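Local coordinates for protein Exo-alpha-sialidase (Clostridium perfringens, PDB 2V72) that binds galactose as the family 32 carbohydrate-binding module of a large sialidase toxin, and so may bring the enzyme to galactose-bearing glycans, at residues Glu85-Ala88 against Val93-Leu96; Ala20-Gly25 against Gly47-Pro52. All blocks are in the same frame, centred on the assembly; numbering follows the deposited sequence.

Contact 2 comes first along the chain and closes before contact 1 opens. Its segments, 20-25 and 47-52, are loops: the first follows strand 17-20, the second leads into strand 53-59. Contact 1 pairs strands 84-90 and 93-101, a beta hairpin. All these strands belong to one antiparallel five-stranded sheet, in which 17-20 and 93-101 are the outermost strands and 121-129 lies between 53-59 and 84-90. The centres of contact 1 and contact 2 are about 20 Å apart; the nearest atoms of contact 1 and contact 2 are about 7 Å apart, without touching. Contact 1 thus completes one margin of the sheet, whereas contact 2 ties together loops on the side of the module where galactose binds.

Contact 1: residues Glu85-Ala88 against Val93-Leu96; sequences EIHA and VETL
Ala88 and Thr95 form an antiparallel hydrogen-bonded pair, each giving its N-H to the other's carbonyl. Ala88 N reaches Thr95 O at 2.9 Å, nearly straight at hydrogen (167°); Thr95 N returns the bond to Ala88 O, also at 2.9 Å. Each carbonyl also receives a CA-H: His87 CA lies 3.3 Å from Thr95 O, and Glu94 CA 3.2 Å from Ala88 O. Ile86 is backbone-bonded to Val97 and Ala98, which continues the pairing past Leu96. Small Ala88 suits its buried place against Ile117 and Ala119.

His87 and Leu96 are the adjoining non-hydrogen-bonded pair. With CG anti to its own carbonyl carbon (chi1 -65°), His87 brings ring atom CD2 beside Leu96 N and CA. Leu96 CD1 sits over one ring face, 3.7 Å from the centroid, as a CH-pi contact, displaced toward the rim. The same methyl meets Glu85 CG at 3.8 Å, the glutamate offering its aliphatic part while its OE1 lies at the ring's edge. On the other flank, backbone bonds link Glu85 to Thr125 and His87 to Lys123. The chemistry implies a hairpin joined by reciprocal main-chain hydrogen bonds, with one leucine methyl shielded by histidine and glutamate on a partly exposed face.

Contact 2: residues Ala20-Gly25 against Gly47-Pro52; sequences ATSEEG and GSDALP
Ser22 and Asp49 carry this meeting of two loops. The serine hydroxyl donates to the carboxylate, with Ser22 OG 2.8 Å from Asp49 OD2, and the two residues bury similar areas. The acceptor uses its anti lone pair, the one directed away from OD1, so the serine comes from the outer side of the carboxylate rather than between its two oxygens.

The torsions orient the two groups. The CB of Ser22 points toward the other loop, and OG, anti to the backbone N (chi1 -178°), meets the carboxylate, while Asp49 CG lies anti to its carbonyl carbon (chi1 -66°) and presents OD2 to the serine. The methylenes are close, with Ser22 CB 3.7 Å from Asp49 CB. A serine suits the buried position because its small hydroxyl can both give and take: OG donates to Asp49 and is also hydrogen-bonded to Lys44 N. Aspartate suits the partly exposed one, bringing a carboxylate to the hydroxyl on a single methylene.

Further bonds tie segment 20-25 into the fold. Ser22 O is bonded to Trp41 NE1, and Glu24, two residues on, reaches Trp45 N through OE1; Trp45 belongs to the galactose pocket. The side chain of Ser22 lies about 11 Å from the bound sugar, so the serine is not among the sugar-binding residues, consistent with a link between loops near the site. Such loop-to-loop bonding at one end of a beta sandwich fits the F5/8 type C fold of family 32 modules, whose ligand site is formed largely by loops.

Contact 1: residues Glu85-Ala88 against Val93-Leu96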
# COMPACT_ATOMS: atom_id res chain seq x y z
N GLU A 85 -0.88 -9.41 0.58
CA GLU A 85 -0.80 -9.64 2.02
C GLU A 85 -0.60 -8.30 2.68
O GLU A 85 0.03 -7.41 2.10
CB GLU A 85 0.40 -10.51 2.37
CG GLU A 85 0.27 -12.01 2.13
CD GLU A 85 1.57 -12.76 2.45
OE1 GLU A 85 2.59 -12.09 2.75
OE2 GLU A 85 1.58 -14.01 2.39
N ILE A 86 -1.14 -8.14 3.88
CA ILE A 86 -0.90 -6.95 4.68
C ILE A 86 -0.37 -7.35 6.06
O ILE A 86 -0.98 -8.16 6.76
CB ILE A 86 -2.19 -6.07 4.81
CG1 ILE A 86 -2.74 -5.69 3.42
CG2 ILE A 86 -1.92 -4.83 5.67
CD1 ILE A 86 -3.86 -4.65 3.43
N HIS A 87 0.79 -6.81 6.43
CA HIS A 87 1.39 -7.05 7.74
C HIS A 87 1.46 -5.74 8.48
O HIS A 87 1.64 -4.68 7.86
CB HIS A 87 2.82 -7.58 7.61
CG HIS A 87 2.93 -8.93 6.97
ND1 HIS A 87 2.80 -9.12 5.61
CD2 HIS A 87 3.20 -10.15 7.50
CE1 HIS A 87 2.97 -10.40 5.33
NE2 HIS A 87 3.21 -11.05 6.46
N ALA A 88 1.33 -5.81 9.80
CA ALA A 88 1.47 -4.64 10.65
C ALA A 88 2.69 -4.81 11.54
O ALA A 88 3.02 -5.92 11.96
CB ALA A 88 0.22 -4.43 11.49
N VAL A 93 6.83 -5.84 16.76
CA VAL A 93 6.47 -7.17 16.27
C VAL A 93 5.74 -7.03 14.93
O VAL A 93 4.87 -6.18 14.78
CB VAL A 93 5.57 -7.93 17.29
CG1 VAL A 93 5.24 -9.34 16.79
CG2 VAL A 93 6.26 -8.01 18.67
N GLU A 94 6.13 -7.85 13.96
CA GLU A 94 5.46 -7.90 12.66
C GLU A 94 4.49 -9.07 12.60
O GLU A 94 4.84 -10.20 12.97
CB GLU A 94 6.47 -7.99 11.51
CG GLU A 94 5.83 -8.02 10.13
CD GLU A 94 6.83 -7.79 9.01
OE1 GLU A 94 6.83 -6.67 8.44
OE2 GLU A 94 7.61 -8.71 8.71
N THR A 95 3.28 -8.80 12.12
CA THR A 95 2.20 -9.79 12.11
C THR A 95 1.25 -9.62 10.92
O THR A 95 0.80 -8.52 10.63
CB THR A 95 1.40 -9.75 13.44
OG1 THR A 95 0.13 -10.38 13.28
CG2 THR A 95 1.18 -8.31 13.92
N LEU A 96 0.98 -10.74 10.24
CA LEU A 96 0.03 -10.80 9.12
C LEU A 96 -1.39 -10.51 9.60
O LEU A 96 -1.90 -11.16 10.52
CB LEU A 96 0.09 -12.18 8.45
CG LEU A 96 -0.77 -12.40 7.19
CD1 LEU A 96 -0.10 -11.82 5.95
CD2 LEU A 96 -1.08 -13.86 6.97

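Contact 2: residues Ala20-Gly25 against Gly47-Pro52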
# COMPACT_ATOMS: atom_id res chain seq x y z
N ALA A 20 9.91 1.18 -0.41
CA ALA A 20 9.57 0.00 -1.22
C ALA A 20 10.80 -0.82 -1.62
O ALA A 20 11.91 -0.30 -1.71
CB ALA A 20 8.79 0.41 -2.44
N THR A 21 10.58 -2.11 -1.87
CA THR A 21 11.66 -3.04 -2.21
C THR A 21 12.02 -2.92 -3.69
O THR A 21 13.10 -3.35 -4.12
CB THR A 21 11.25 -4.49 -1.90
OG1 THR A 21 10.02 -4.80 -2.58
CG2 THR A 21 11.05 -4.69 -0.40
N SER A 22 11.09 -2.34 -4.46
CA SER A 22 11.27 -2.03 -5.88
C SER A 22 10.52 -0.76 -6.23
O SER A 22 9.34 -0.60 -5.87
CB SER A 22 10.77 -3.17 -6.75
OG SER A 22 11.00 -2.87 -8.12
N GLU A 23 11.21 0.16 -6.91
CA GLU A 23 10.59 1.40 -7.35
C GLU A 23 11.26 1.95 -8.60
O GLU A 23 12.50 2.02 -8.69
CB GLU A 23 10.50 2.44 -6.22
CG GLU A 23 11.82 2.91 -5.59
CD GLU A 23 11.68 3.32 -4.12
OE1 GLU A 23 10.86 4.20 -3.80
OE2 GLU A 23 12.42 2.77 -3.27
N GLU A 24 10.43 2.29 -9.57
CA GLU A 24 10.85 3.05 -10.73
C GLU A 24 11.24 4.43 -10.24
O GLU A 24 10.57 4.98 -9.36
CB GLU A 24 9.72 3.13 -11.76
CG GLU A 24 10.08 3.86 -13.05
CD GLU A 24 11.28 3.26 -13.78
OE1 GLU A 24 11.39 2.02 -13.89
OE2 GLU A 24 12.13 4.06 -14.24
N GLY A 25 12.32 4.98 -10.80
CA GLY A 25 12.83 6.30 -10.42
C GLY A 25 11.75 7.37 -10.43
O GLY A 25 11.67 8.20 -9.53
N GLY A 47 10.90 -4.63 -15.47
CA GLY A 47 10.46 -5.94 -15.00
C GLY A 47 11.52 -6.78 -14.31
O GLY A 47 11.38 -8.01 -14.23
N SER A 48 12.58 -6.14 -13.82
CA SER A 48 13.73 -6.88 -13.28
C SER A 48 13.46 -7.38 -11.88
O SER A 48 14.05 -8.36 -11.44
CB SER A 48 15.00 -6.01 -13.28
OG SER A 48 14.78 -4.78 -12.60
N ASP A 49 12.58 -6.68 -11.18
CA ASP A 49 12.21 -7.04 -9.83
C ASP A 49 10.88 -7.81 -9.84
O ASP A 49 9.81 -7.23 -9.64
CB ASP A 49 12.14 -5.79 -8.95
CG ASP A 49 13.50 -5.13 -8.76
OD1 ASP A 49 14.52 -5.86 -8.73
OD2 ASP A 49 13.55 -3.89 -8.63
N ALA A 50 10.97 -9.11 -10.08
CA ALA A 50 9.80 -9.99 -10.10
C ALA A 50 9.07 -10.00 -8.75
O ALA A 50 9.70 -9.88 -7.69
CB ALA A 50 10.21 -11.40 -10.50
N LEU A 51 7.75 -10.16 -8.79
CA LEU A 51 6.92 -10.24 -7.57
C LEU A 51 7.21 -11.53 -6.78
O LEU A 51 7.66 -12.52 -7.36
CB LEU A 51 5.43 -10.12 -7.91
CG LEU A 51 4.98 -8.88 -8.70
CD1 LEU A 51 3.57 -9.07 -9.24
CD2 LEU A 51 5.09 -7.59 -7.89
N PRO A 52 6.96 -11.52 -5.45
CA PRO A 52 6.46 -10.42 -4.62
C PRO A 52 7.41 -9.24 -4.42
O PRO A 52 8.63 -9.41 -4.27
CB PRO A 52 6.15 -11.08 -3.28
CG PRO A 52 6.96 -12.30 -3.24
CD PRO A 52 7.15 -12.75 -4.66